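Local coordinates for SusD-like carbohydrate binding protein (Bacteroides vulgatus, PDB 3LEW) that probably binds carbohydrate nutrients at the bacterial outer membrane, as a member of the SusD family, at residues L130-C135 / V147-Y152; E220-Y225 / A354-H359; N247-K252 / G257-N262; N367-L372 / L391-L396. All blocks are in the same frame, centred on the assembly; numbering follows the deposited sequence.

Interaction 1 (L130-C135 / V147-Y152)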
# COMPACT_ATOMS: atom_id res chain seq x y z
N LEU A 130 7.77 -6.74 6.33
CA LEU A 130 7.11 -5.46 6.62
C LEU A 130 5.60 -5.56 6.39
O LEU A 130 4.78 -5.07 7.17
CB LEU A 130 7.68 -4.32 5.80
CG LEU A 130 7.01 -2.95 5.91
CD1 LEU A 130 7.08 -2.47 7.37
CD2 LEU A 130 7.69 -1.92 4.99
N HIS A 131 5.20 -6.23 5.31
CA HIS A 131 3.79 -6.51 5.07
C HIS A 131 3.12 -7.26 6.23
O HIS A 131 2.06 -6.86 6.75
CB HIS A 131 3.62 -7.31 3.80
CG HIS A 131 2.20 -7.73 3.55
ND1 HIS A 131 1.19 -6.83 3.26
CD2 HIS A 131 1.62 -8.96 3.53
CE1 HIS A 131 0.04 -7.49 3.11
NE2 HIS A 131 0.28 -8.78 3.26
N LEU A 132 3.78 -8.33 6.67
CA LEU A 132 3.26 -9.14 7.76
C LEU A 132 3.18 -8.31 9.03
O LEU A 132 2.10 -8.27 9.69
CB LEU A 132 4.10 -10.41 7.94
CG LEU A 132 3.97 -11.44 6.81
CD1 LEU A 132 5.14 -12.51 6.84
CD2 LEU A 132 2.61 -12.15 6.82
N ALA A 133 4.26 -7.60 9.38
CA ALA A 133 4.30 -6.83 10.61
C ALA A 133 3.24 -5.73 10.68
O ALA A 133 2.66 -5.48 11.71
CB ALA A 133 5.69 -6.19 10.79
N SER A 134 3.02 -5.06 9.55
CA SER A 134 2.14 -3.88 9.50
C SER A 134 0.67 -4.19 9.38
O SER A 134 -0.14 -3.28 9.62
CB SER A 134 2.58 -2.93 8.37
OG SER A 134 2.51 -3.52 7.08
N CYS A 135 0.28 -5.41 8.99
CA CYS A 135 -1.11 -5.81 8.72
C CYS A 135 -1.69 -6.89 9.66
O CYS A 135 -2.88 -7.02 9.77
CB CYS A 135 -1.19 -6.40 7.31
SG CYS A 135 -0.97 -5.20 5.99
N VAL A 147 1.28 -11.59 19.13
CA VAL A 147 1.56 -12.51 18.06
C VAL A 147 1.48 -11.81 16.70
O VAL A 147 0.64 -10.93 16.48
CB VAL A 147 0.58 -13.69 18.10
CG1 VAL A 147 -0.85 -13.22 17.75
CG2 VAL A 147 1.07 -14.80 17.19
N CYS A 148 2.34 -12.21 15.77
CA CYS A 148 2.30 -11.70 14.40
C CYS A 148 2.31 -12.86 13.39
O CYS A 148 1.26 -13.26 12.91
CB CYS A 148 3.42 -10.71 14.18
SG CYS A 148 3.41 -9.96 12.53
N ALA A 149 3.48 -13.44 13.13
CA ALA A 149 3.61 -14.44 12.05
C ALA A 149 4.96 -15.16 12.22
O ALA A 149 5.87 -14.63 12.82
CB ALA A 149 3.52 -13.74 10.65
N PRO A 150 5.07 -16.38 11.68
CA PRO A 150 6.34 -17.11 11.74
C PRO A 150 7.40 -16.49 10.85
O PRO A 150 7.06 -15.93 9.79
CB PRO A 150 5.97 -18.52 11.25
CG PRO A 150 4.52 -18.49 10.89
CD PRO A 150 3.96 -17.16 11.09
N ILE A 151 8.64 -16.58 11.29
CA ILE A 151 9.78 -16.06 10.53
C ILE A 151 10.60 -17.21 10.03
O ILE A 151 11.05 -18.03 10.83
CB ILE A 151 10.67 -15.16 11.42
CG1 ILE A 151 9.87 -13.93 11.84
CG2 ILE A 151 11.94 -14.74 10.67
CD1 ILE A 151 10.60 -12.98 12.79
N TYR A 152 10.79 -17.29 8.72
CA TYR A 152 11.70 -18.25 8.11
C TYR A 152 12.81 -17.53 7.39
O TYR A 152 12.56 -16.56 6.61
CB TYR A 152 10.98 -19.15 7.08
CG TYR A 152 9.81 -19.85 7.66
CD1 TYR A 152 9.97 -20.95 8.46
CD2 TYR A 152 8.50 -19.38 7.46
CE1 TYR A 152 8.88 -21.60 9.04
CE2 TYR A 152 7.42 -20.02 8.02
CZ TYR A 152 7.61 -21.11 8.82
OH TYR A 152 6.53 -21.74 9.40
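C148 and A149 are consecutive residues of a short strand, yet both side chains point at the last turns of helix 111-135. A classic beta bulge makes this possible: both residues face S168 across the two-stranded sheet, so the usual alternation of sides fails for one step and two neighbours meet the same helix. The strand runs roughly antiparallel to the helix end, at 152°, with the axes 7.9 Å apart at their closest.

The contact has a sulfur half and a methyl half. C148 places SG anti to its own nitrogen (chi1 -177°), which carries the sulfur forward onto the helix backbone. There SG lies 3.6 Å from L132 O and 3.8 Å from A133 CA. Because the CB of A133 turns away from the strand, the sulfur meets bare main chain, and a compact, weakly polar cysteine suits this place beside a carbonyl. Next to it, the CD2 branch of L132 reaches the A149 methyl, CD2 to CB 4.2 Å. The long leucine covers the distance and the short alanine ends it, a sensible pairing in a buried apolar layer. On the same turns, L130 O receives two bonds from S134, one from N (3.0 Å) and one from OG (2.8 Å), arriving on opposite faces of the carbonyl plane.

Helix 81-103 closes over the apolar half, with Y91 touching both L132 and A149, and W87 touching A149. On another flank A133 rests on V173 of helix 170-187, while the strand itself bonds through its backbone to S168 of strand 168-169.

Interaction 2 (E220-Y225 / A354-H359)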
# COMPACT_ATOMS: atom_id res chain seq x y z
N GLU A 220 14.61 7.89 14.70
CA GLU A 220 15.96 8.31 14.31
C GLU A 220 16.41 7.61 13.03
O GLU A 220 16.91 8.25 12.10
CB GLU A 220 16.95 8.03 15.44
CG GLU A 220 18.21 8.85 15.41
CD GLU A 220 17.92 10.30 15.84
OE1 GLU A 220 17.67 10.58 17.07
OE2 GLU A 220 17.94 11.13 14.93
N LYS A 221 16.18 6.30 12.95
CA LYS A 221 16.50 5.56 11.72
C LYS A 221 15.68 6.03 10.51
O LYS A 221 16.20 6.16 9.42
CB LYS A 221 16.34 4.08 11.95
CG LYS A 221 17.48 3.44 12.75
CD LYS A 221 17.38 1.91 12.73
CE LYS A 221 18.55 1.32 13.48
NZ LYS A 221 18.68 -0.13 13.33
N ALA A 222 14.38 6.24 10.72
CA ALA A 222 13.48 6.67 9.64
C ALA A 222 13.93 8.00 9.09
O ALA A 222 13.95 8.22 7.87
CB ALA A 222 12.01 6.77 10.14
N LYS A 223 14.30 8.90 9.99
CA LYS A 223 14.88 10.21 9.59
C LYS A 223 16.19 10.02 8.81
O LYS A 223 16.41 10.67 7.77
CB LYS A 223 15.11 11.08 10.83
CG LYS A 223 16.07 12.28 10.60
CD LYS A 223 16.25 13.13 11.82
CE LYS A 223 17.34 14.21 11.62
NZ LYS A 223 17.40 15.17 12.77
N THR A 224 17.07 9.18 9.33
CA THR A 224 18.40 8.98 8.72
C THR A 224 18.29 8.44 7.31
O THR A 224 18.90 8.98 6.36
CB THR A 224 19.27 8.03 9.56
OG1 THR A 224 19.55 8.66 10.81
CG2 THR A 224 20.58 7.67 8.83
N TYR A 225 17.47 7.41 7.13
CA TYR A 225 17.39 6.79 5.82
C TYR A 225 16.60 7.67 4.84
O TYR A 225 16.95 7.74 3.66
CB TYR A 225 16.81 5.39 5.94
CG TYR A 225 17.67 4.43 6.76
CD1 TYR A 225 19.01 4.22 6.45
CD2 TYR A 225 17.13 3.72 7.82
CE1 TYR A 225 19.79 3.35 7.20
CE2 TYR A 225 17.89 2.84 8.57
CZ TYR A 225 19.21 2.65 8.27
OH TYR A 225 20.04 1.79 9.00
N ALA A 354 9.03 13.96 7.21
CA ALA A 354 8.26 14.89 8.06
C ALA A 354 7.76 14.25 9.34
O ALA A 354 7.93 14.79 10.43
CB ALA A 354 7.09 15.54 7.30
N GLU A 355 7.17 13.07 9.24
CA GLU A 355 6.60 12.41 10.41
C GLU A 355 7.67 11.96 11.43
O GLU A 355 7.51 12.14 12.64
CB GLU A 355 5.72 11.23 9.98
CG GLU A 355 4.99 10.62 11.15
CD GLU A 355 3.97 9.53 10.78
OE1 GLU A 355 3.55 9.44 9.60
OE2 GLU A 355 3.54 8.81 11.75
N ALA A 356 8.77 11.37 10.94
CA ALA A 356 9.85 10.97 11.81
C ALA A 356 10.39 12.20 12.54
O ALA A 356 10.59 12.20 13.76
CB ALA A 356 10.95 10.30 11.00
N LYS A 357 10.59 13.28 11.80
CA LYS A 357 11.07 14.51 12.42
C LYS A 357 10.09 15.10 13.49
O LYS A 357 10.53 15.65 14.51
CB LYS A 357 11.45 15.54 11.35
CG LYS A 357 12.76 15.17 10.65
CD LYS A 357 13.04 16.03 9.43
CE LYS A 357 14.45 15.72 8.89
NZ LYS A 357 14.67 16.43 7.55
N ALA A 358 8.79 15.00 13.25
CA ALA A 358 7.76 15.46 14.21
C ALA A 358 7.89 14.69 15.53
O ALA A 358 7.91 15.28 16.59
CB ALA A 358 6.35 15.32 13.63
N HIS A 359 8.08 13.38 15.44
CA HIS A 359 8.32 12.55 16.63
C HIS A 359 9.61 12.88 17.35
O HIS A 359 9.68 12.73 18.57
CB HIS A 359 8.29 11.05 16.29
CG HIS A 359 6.90 10.51 16.17
ND1 HIS A 359 6.10 10.31 17.28
CD2 HIS A 359 6.15 10.19 15.10
CE1 HIS A 359 4.93 9.85 16.88
NE2 HIS A 359 4.92 9.79 15.56
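A222 and A356 set the spacing here, their CB atoms 3.8 Å apart where helix 219-232 passes helix 346-359. Residues this small let the axes of 220-225 and 354-359 come within 8.4 Å, at 139° between their directions. The A356 methyl also lies 3.8 Å from K223 N, so it packs against main chain as well as side chain.

A second, aliphatic layer comes from two lysines. K223 leaves its helix with CG anti to the backbone nitrogen (chi1 163°) and then stays extended, as K357 does from the other side. The two chains cross at about a right angle, and K223 CG touches K357 CE at 4.2 Å. Long methylene chains suit this place because they pack like apolar residues while carrying their charge onward.

The polar contacts lie farther out. The two ammonium groups do not touch, K223 NZ being 6.0 Å from K357 NZ, and each is paired with acid: K223 with D362, K357 with D364 and with D227 of helix 219-232.

Chemically, then, the joint is apolar where the helices are closest and ionic at its margin; the neighbouring carboxylates probably offset the like charges, and the K357–D227 pair adds a salt bridge between the helices.

Interaction 3 (N247-K252 / G257-N262)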
# COMPACT_ATOMS: atom_id res chain seq x y z
N ASN A 247 -0.34 5.47 -14.07
CA ASN A 247 -0.40 4.23 -14.84
C ASN A 247 0.87 3.87 -15.63
O ASN A 247 0.84 2.97 -16.45
CB ASN A 247 -1.59 4.26 -15.74
CG ASN A 247 -1.50 5.38 -16.77
OD1 ASN A 247 -0.38 5.83 -17.10
ND2 ASN A 247 -2.65 5.86 -17.29
N SER A 248 1.97 4.56 -15.33
CA SER A 248 3.28 4.30 -16.01
C SER A 248 4.46 4.41 -15.07
O SER A 248 4.64 5.47 -14.40
CB SER A 248 3.49 5.32 -17.12
OG SER A 248 4.75 5.17 -17.74
N VAL A 249 5.32 3.39 -15.04
CA VAL A 249 6.53 3.42 -14.23
C VAL A 249 7.57 4.45 -14.73
O VAL A 249 8.53 4.78 -13.99
CB VAL A 249 7.24 2.03 -14.17
CG1 VAL A 249 6.36 1.00 -13.45
CG2 VAL A 249 7.67 1.58 -15.57
N ASP A 250 7.38 4.96 -15.94
CA ASP A 250 8.25 5.96 -16.53
C ASP A 250 8.23 7.29 -15.72
O ASP A 250 9.12 8.10 -15.84
CB ASP A 250 7.93 6.19 -18.03
CG ASP A 250 8.07 4.91 -18.91
OD1 ASP A 250 8.85 4.01 -18.55
OD2 ASP A 250 7.41 4.82 -20.01
N ASN A 251 7.25 7.51 -14.86
CA ASN A 251 7.16 8.74 -14.08
C ASN A 251 8.37 8.89 -13.15
O ASN A 251 8.72 7.95 -12.40
CB ASN A 251 5.82 8.69 -13.35
CG ASN A 251 5.52 9.89 -12.54
OD1 ASN A 251 6.31 10.30 -11.70
ND2 ASN A 251 4.35 10.50 -12.79
N LYS A 252 9.03 10.07 -13.18
CA LYS A 252 10.26 10.27 -12.39
C LYS A 252 10.05 10.29 -10.87
O LYS A 252 11.01 10.21 -10.11
CB LYS A 252 11.00 11.53 -12.82
CG LYS A 252 11.74 11.37 -14.16
CD LYS A 252 12.30 12.73 -14.70
CE LYS A 252 11.18 13.66 -15.16
NZ LYS A 252 11.69 15.02 -15.50
N GLY A 257 7.85 0.40 -8.84
CA GLY A 257 6.60 0.04 -9.41
C GLY A 257 6.68 -1.14 -10.36
O GLY A 257 7.76 -1.56 -10.77
N HIS A 258 5.53 -1.66 -10.73
CA HIS A 258 5.43 -2.88 -11.55
C HIS A 258 4.85 -2.54 -12.94
O HIS A 258 3.70 -2.13 -13.07
CB HIS A 258 4.58 -3.91 -10.81
CG HIS A 258 4.38 -5.21 -11.53
ND1 HIS A 258 5.42 -6.03 -11.88
CD2 HIS A 258 3.25 -5.83 -11.93
CE1 HIS A 258 4.93 -7.10 -12.49
NE2 HIS A 258 3.62 -7.02 -12.52
N ALA A 259 5.64 -2.73 -13.98
CA ALA A 259 5.21 -2.41 -15.36
C ALA A 259 4.27 -3.49 -15.89
O ALA A 259 4.27 -4.64 -15.42
CB ALA A 259 6.42 -2.29 -16.30
N GLN A 260 3.48 -3.09 -16.87
CA GLN A 260 2.49 -3.95 -17.53
C GLN A 260 2.58 -3.90 -19.03
O GLN A 260 2.77 -2.81 -19.62
CB GLN A 260 1.11 -3.54 -17.04
CG GLN A 260 0.92 -3.87 -15.57
CD GLN A 260 0.67 -5.31 -15.36
OE1 GLN A 260 -0.43 -5.75 -15.66
NE2 GLN A 260 1.66 -6.07 -14.80
N THR A 261 2.49 -5.07 -19.66
CA THR A 261 2.57 -5.20 -21.09
C THR A 261 1.61 -6.30 -21.49
O THR A 261 1.10 -7.01 -20.64
CB THR A 261 3.98 -5.64 -21.56
OG1 THR A 261 4.22 -6.99 -21.09
CG2 THR A 261 5.05 -4.72 -20.99
N ASN A 262 1.38 -6.48 -22.78
CA ASN A 262 0.44 -7.51 -23.22
C ASN A 262 0.85 -8.90 -22.75
O ASN A 262 -0.03 -9.72 -22.47
CB ASN A 262 0.27 -7.50 -24.73
CG ASN A 262 -0.96 -8.31 -25.19
OD1 ASN A 262 -2.08 -8.21 -24.62
ND2 ASN A 262 -0.74 -9.11 -26.21
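V249 lays its CG1 methyl over the backbone of the strand end, 3.8 Å from G257 C, 3.8 Å from A259 N and 3.9 Å from H258 C. Its other methyl, CG2, meets the CB of A259 at 4.1 Å. With chi1 at -65°, CG1 stands anti to the carbonyl carbon, and CG2 takes the crowded position between the backbone N and C, so both branches face the strand. A branched, apolar residue is apt here because one methyl can cover peptide groups while the other meets a side chain. G257 suits the place beneath the first methyl: a CB there would point at the valine and lie only 3.3 Å from V249 CG1, a tight fit that glycine avoids. H258 instead directs its side chain away, where its NE2 bonds to E35.

Polar bonds hold the valine's backbone in position. D340 accepts from V249 N through one carboxylate oxygen and from Q260 N through the other, and so ties the two segments together without any direct hydrogen bond between them. Just before the valine, S248 OG accepts from D250 N at 3.2 Å, while the closing backbone bond from N251 N to S248 O is weak at 3.3 Å.

The backbone from S248 to N251 forms a type I beta turn, with an ST turn at its start, folded back over the end of strand 254-258, the antiparallel partner of strand 341-345.

Interaction 4 (N367-L372 / L391-L396)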
# COMPACT_ATOMS: atom_id res chain seq x y z
N ASN A 367 9.02 21.85 7.13
CA ASN A 367 9.51 22.28 5.81
C ASN A 367 9.28 21.20 4.76
O ASN A 367 8.93 21.51 3.62
CB ASN A 367 10.99 22.60 5.89
CG ASN A 367 11.27 23.71 6.87
OD1 ASN A 367 10.51 24.68 6.93
ND2 ASN A 367 12.33 23.55 7.67
N LYS A 368 9.48 19.94 5.16
CA LYS A 368 9.24 18.81 4.26
C LYS A 368 7.76 18.69 3.93
O LYS A 368 7.41 18.49 2.77
CB LYS A 368 9.84 17.52 4.81
CG LYS A 368 11.37 17.63 5.05
CD LYS A 368 12.14 17.61 3.74
CE LYS A 368 13.66 17.69 3.91
NZ LYS A 368 14.26 18.95 4.44
N LEU A 369 6.91 18.87 4.93
CA LEU A 369 5.47 18.91 4.70
C LEU A 369 5.08 20.04 3.74
O LEU A 369 4.32 19.84 2.80
CB LEU A 369 4.75 19.07 6.05
CG LEU A 369 3.23 19.03 6.03
CD1 LEU A 369 2.69 17.70 5.40
CD2 LEU A 369 2.68 19.29 7.44
N ASN A 370 5.63 21.22 3.98
CA ASN A 370 5.33 22.38 3.15
C ASN A 370 5.89 22.25 1.73
O ASN A 370 5.32 22.83 0.82
CB ASN A 370 5.83 23.67 3.81
CG ASN A 370 4.85 24.21 4.85
OD1 ASN A 370 3.67 23.82 4.86
ND2 ASN A 370 5.31 25.09 5.72
N ASP A 371 7.01 21.56 1.55
CA ASP A 371 7.55 21.29 0.19
C ASP A 371 6.49 20.52 -0.64
O ASP A 371 6.25 20.85 -1.81
CB ASP A 371 8.83 20.43 0.20
CG ASP A 371 10.05 21.15 0.72
OD1 ASP A 371 10.13 22.41 0.59
OD2 ASP A 371 10.96 20.42 1.24
N LEU A 372 5.91 19.47 -0.04
CA LEU A 372 4.91 18.67 -0.74
C LEU A 372 3.67 19.53 -0.98
O LEU A 372 3.13 19.56 -2.08
CB LEU A 372 4.54 17.43 0.06
CG LEU A 372 3.45 16.54 -0.51
CD1 LEU A 372 3.73 16.09 -1.97
CD2 LEU A 372 3.28 15.31 0.43
N LEU A 391 1.61 16.05 13.88
CA LEU A 391 1.37 14.68 13.44
C LEU A 391 0.02 14.50 12.76
O LEU A 391 -0.06 13.88 11.69
CB LEU A 391 1.51 13.70 14.61
CG LEU A 391 2.91 13.49 15.12
CD1 LEU A 391 2.87 12.72 16.47
CD2 LEU A 391 3.74 12.75 14.06
N GLU A 392 -1.05 15.06 13.31
CA GLU A 392 -2.35 14.89 12.66
C GLU A 392 -2.40 15.57 11.29
O GLU A 392 -3.05 15.07 10.38
CB GLU A 392 -3.50 15.33 13.57
CG GLU A 392 -3.66 14.38 14.73
CD GLU A 392 -4.66 14.83 15.77
OE1 GLU A 392 -5.59 15.60 15.42
OE2 GLU A 392 -4.50 14.38 16.93
N THR A 393 -1.71 16.68 11.15
CA THR A 393 -1.64 17.41 9.87
C THR A 393 -0.86 16.60 8.82
O THR A 393 -1.24 16.55 7.64
CB THR A 393 -1.03 18.83 10.09
OG1 THR A 393 -1.83 19.52 11.07
CG2 THR A 393 -1.04 19.63 8.81
N ILE A 394 0.19 15.94 9.28
CA ILE A 394 0.97 15.03 8.43
C ILE A 394 0.13 13.81 8.01
O ILE A 394 0.08 13.45 6.83
CB ILE A 394 2.31 14.63 9.09
CG1 ILE A 394 3.17 15.86 9.27
CG2 ILE A 394 3.03 13.53 8.23
CD1 ILE A 394 4.42 15.63 10.08
N TRP A 395 -0.56 13.21 8.95
CA TRP A 395 -1.46 12.08 8.66
C TRP A 395 -2.56 12.47 7.65
O TRP A 395 -2.94 11.64 6.80
CB TRP A 395 -2.08 11.54 9.94
CG TRP A 395 -1.07 10.96 10.92
CD1 TRP A 395 0.18 10.46 10.64
CD2 TRP A 395 -1.27 10.76 12.31
NE1 TRP A 395 0.76 9.99 11.79
CE2 TRP A 395 -0.10 10.19 12.83
CE3 TRP A 395 -2.32 11.07 13.19
CZ2 TRP A 395 0.04 9.86 14.19
CZ3 TRP A 395 -2.17 10.77 14.55
CH2 TRP A 395 -1.00 10.16 15.02
N LEU A 396 -3.09 13.69 7.76
CA LEU A 396 -4.10 14.16 6.82
C LEU A 396 -3.49 14.31 5.43
O LEU A 396 -4.10 13.89 4.44
CB LEU A 396 -4.75 15.47 7.25
CG LEU A 396 -5.88 15.29 8.27
CD1 LEU A 396 -6.11 16.58 9.03
CD2 LEU A 396 -7.14 14.82 7.58
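L369 makes every direct touch of this contact through a single methyl, CD2, which lies against two successive residues of helix 387-401. I394 CG1 is 3.9 Å from it and T393 CG2 is 4.0 Å away. The leucine side chain stands with CG anti to the backbone nitrogen (chi1 -176°), which sends its branch across to the second helix. It meets T393 at about a right angle and runs obliquely to I394. This is the tight part: L369 and I394 are buried, and the CA atoms of these two residues are 7.0 Å apart. A leucine is well chosen, since it is long enough to bridge that gap and a methyl at its end can sit against two neighbours at once; the beta-branched isoleucine offers a broad hydrocarbon flank in return.

Helices 365-376 and 387-401 follow one another in the chain and belong to a sequence family of the TPR clan, consistent with the helix-on-helix packing of SusD-like proteins. L369 also touches L390 and E397 of helix 387-401, so the side chain packs within a longer seam.

Toward the T393 side the contact thins. T393 is partly exposed and gives the leucine only its methyl, while its OG1 is turned back to its own helix and bonded to D389 O. Threonine fits such a border, showing hydrocarbon to its partner while its hydroxyl bonds within its own helix. Elsewhere on helix 365-376, N367 is exposed, whereas K368 is only partly so: it pairs with D364 and touches N353 of helix 346-359.

Overall arrangement
From the N terminus, interaction 1 comes first and closes a short loop of 11 residues, returning strand 147-149 to the end of helix 111-135. Interaction 2 then opens on helix 219-232 and closes after 128 intervening residues on helix 346-359. Nested inside that long loop is interaction 3, a local return of four intervening residues into strand 254-258. Interaction 4 follows in series, closing a loop of 18 residues and joining helices 365-376 and 387-401. No contacts cross. Interactions 2 and 4 have centres about 13 Å apart and touch, most notably through E355 and W395, probably hydrogen-bonded; interaction 3 lies across the chain's centre from interaction 1, their centres about 28 Å apart.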